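Lmo0325 protein (Listeria monocytogenes EGD-e, PDB 4RYK) probably binds DNA through an N-terminal helix-turn-helix domain, as a putative transcriptional regulator of the Rgg type. Local coordinates at residues R15-R18 / L19-G22. Sequence-based numbering, arbitrary orientation.
Sequences REIR and LSKG
Leu19 N reaches back to Arg15 O at 2.8 Å with an almost straight N-H, and Ser20 N to Glu16 O at 2.9 Å, carrying helix 10-20 into its last turn. Lys21 N then bonds to Ile17 O and, weakly, to Arg18 O. Gly22, with positive phi (70°), ends the helix in a Schellman motif. Ile17 O is gripped twice, because Ser20 OG also donates to it at 2.6 Å; a chi1 of 68° puts OG between the backbone N and the carbonyl carbon, from where it meets the carbonyl three residues earlier. This is the C-terminal end of the first helix of the helix-turn-helix region, which probably binds DNA, as in related regulators. Leu19 touches two arginines: in the conformer given, one of two for Arg15, Leu19 CD1 sits over the centre of its guanidinium, 3.5 Å from Arg15 CZ, while CG lies above a face of the Arg18 guanidinium, shifted toward the rim. A bend at chi3 (72°) brings the Arg18 guanidinium to Glu42, in a salt bridge through NE, while NH1 hydrogen-bonds to Leu23 O. Lys21 runs alongside Ile17, with Lys21 CE 3.8 Å from Ile17 CG2, and its NZ forms a salt bridge with Glu163 and a hydrogen bond to Thr160, both of the second subunit.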
ATOM      1  N   ARG A  15     -12.732  -8.713 -20.860  0.50 37.36           N
ATOM      2  CA  ARG A  15     -12.599  -8.794 -22.303  0.50 38.27           C
ATOM      3  C   ARG A  15     -11.624  -7.759 -22.839  0.50 37.33           C
ATOM      4  O   ARG A  15     -10.730  -8.083 -23.618  0.50 37.58           O
ATOM      5  CB  ARG A  15     -13.964  -8.632 -22.954  0.50 40.00           C
ATOM      6  CG  ARG A  15     -13.910  -8.220 -24.419  0.50 41.50           C
ATOM      7  CD  ARG A  15     -15.261  -7.695 -24.852  0.50 42.74           C
ATOM      8  NE  ARG A  15     -15.257  -7.418 -26.271  0.50 45.09           N
ATOM      9  CZ  ARG A  15     -14.662  -6.369 -26.794  0.50 42.96           C
ATOM     10  NH1 ARG A  15     -14.024  -5.496 -26.010  0.50 44.06           N
ATOM     11  NH2 ARG A  15     -14.698  -6.224 -28.074  0.50 43.94           N
ATOM     12  N   GLU A  16     -11.788  -6.525 -22.394  1.00 37.55           N
ATOM     13  CA  GLU A  16     -10.953  -5.421 -22.861  1.00 40.37           C
ATOM     14  C   GLU A  16      -9.507  -5.656 -22.460  1.00 38.95           C
ATOM     15  O   GLU A  16      -8.574  -5.457 -23.251  1.00 34.35           O
ATOM     16  CB  GLU A  16     -11.511  -4.134 -22.293  1.00 44.61           C
ATOM     17  CG  GLU A  16     -10.547  -2.980 -22.294  1.00 54.86           C
ATOM     18  CD  GLU A  16     -11.172  -1.710 -21.714  1.00 65.25           C
ATOM     19  OE1 GLU A  16     -10.429  -0.908 -21.076  1.00 66.62           O
ATOM     20  OE2 GLU A  16     -12.408  -1.517 -21.902  1.00 69.78           O
ATOM     21  N   ILE A  17      -9.298  -6.121 -21.226  1.00 35.77           N
ATOM     22  CA  ILE A  17      -7.939  -6.403 -20.808  1.00 35.12           C
ATOM     23  C   ILE A  17      -7.317  -7.560 -21.585  1.00 35.37           C
ATOM     24  O   ILE A  17      -6.172  -7.480 -22.050  1.00 33.05           O
ATOM     25  CB  ILE A  17      -7.839  -6.691 -19.294  1.00 35.14           C
ATOM     26  CG1 ILE A  17      -8.161  -5.427 -18.484  1.00 35.66           C
ATOM     27  CG2 ILE A  17      -6.437  -7.140 -18.956  1.00 37.16           C
ATOM     28  CD1 ILE A  17      -8.534  -5.728 -17.031  1.00 37.44           C
ATOM     29  N   ARG A  18      -8.081  -8.633 -21.695  1.00 33.93           N
ATOM     30  CA  ARG A  18      -7.679  -9.768 -22.503  1.00 36.41           C
ATOM     31  C   ARG A  18      -7.266  -9.350 -23.908  1.00 37.29           C
ATOM     32  O   ARG A  18      -6.174  -9.720 -24.379  1.00 37.64           O
ATOM     33  CB  ARG A  18      -8.811 -10.813 -22.564  1.00 36.52           C
ATOM     34  CG  ARG A  18      -8.512 -11.938 -23.498  1.00 37.94           C
ATOM     35  CD  ARG A  18      -9.626 -12.953 -23.561  1.00 38.46           C
ATOM     36  NE  ARG A  18     -10.817 -12.493 -24.248  1.00 39.58           N
ATOM     37  CZ  ARG A  18     -10.943 -12.321 -25.562  1.00 41.87           C
ATOM     38  NH1 ARG A  18      -9.912 -12.498 -26.382  1.00 42.23           N
ATOM     39  NH2 ARG A  18     -12.116 -11.934 -26.051  1.00 42.32           N
ATOM     40  N   LEU A  19      -8.105  -8.551 -24.558  1.00 37.44           N
ATOM     41  CA  LEU A  19      -7.784  -8.072 -25.876  1.00 39.86           C
ATOM     42  C   LEU A  19      -6.531  -7.202 -25.898  1.00 39.33           C
ATOM     43  O   LEU A  19      -5.712  -7.335 -26.834  1.00 38.17           O
ATOM     44  CB  LEU A  19      -8.959  -7.337 -26.527  1.00 41.29           C
ATOM     45  CG  LEU A  19     -10.097  -8.298 -26.867  1.00 44.96           C
ATOM     46  CD1 LEU A  19     -11.379  -7.518 -27.154  1.00 48.26           C
ATOM     47  CD2 LEU A  19      -9.727  -9.153 -28.086  1.00 45.67           C
ATOM     48  N   SER A  20      -6.319  -6.373 -24.882  1.00 36.96           N
ATOM     49  CA  SER A  20      -5.162  -5.451 -24.889  1.00 37.03           C
ATOM     50  C   SER A  20      -3.877  -6.306 -24.826  1.00 36.53           C
ATOM     51  O   SER A  20      -2.820  -5.897 -25.271  1.00 35.30           O
ATOM     52  CB  SER A  20      -5.215  -4.468 -23.693  1.00 37.42           C
ATOM     53  OG  SER A  20      -5.022  -5.188 -22.464  1.00 36.08           O
ATOM     54  N   LYS A  21      -3.979  -7.503 -24.266  1.00 36.25           N
ATOM     55  CA  LYS A  21      -2.794  -8.367 -24.112  1.00 37.68           C
ATOM     56  C   LYS A  21      -2.583  -9.343 -25.256  1.00 38.16           C
ATOM     57  O   LYS A  21      -1.591 -10.089 -25.264  1.00 39.32           O
ATOM     58  CB  LYS A  21      -2.879  -9.133 -22.776  1.00 35.76           C
ATOM     59  CG  LYS A  21      -2.804  -8.194 -21.562  1.00 37.51           C
ATOM     60  CD  LYS A  21      -2.638  -8.989 -20.292  1.00 37.09           C
ATOM     61  CE  LYS A  21      -2.763  -8.160 -19.025  1.00 40.64           C
ATOM     62  NZ  LYS A  21      -1.956  -6.915 -19.061  1.00 45.87           N
ATOM     63  N   GLY A  22      -3.484  -9.313 -26.231  1.00 39.46           N
ATOM     64  CA  GLY A  22      -3.428 -10.200 -27.363  1.00 41.97           C
ATOM     65  C   GLY A  22      -3.735 -11.647 -26.990  1.00 42.82           C
ATOM     66  O   GLY A  22      -3.242 -12.542 -27.653  1.00 39.74           O
TER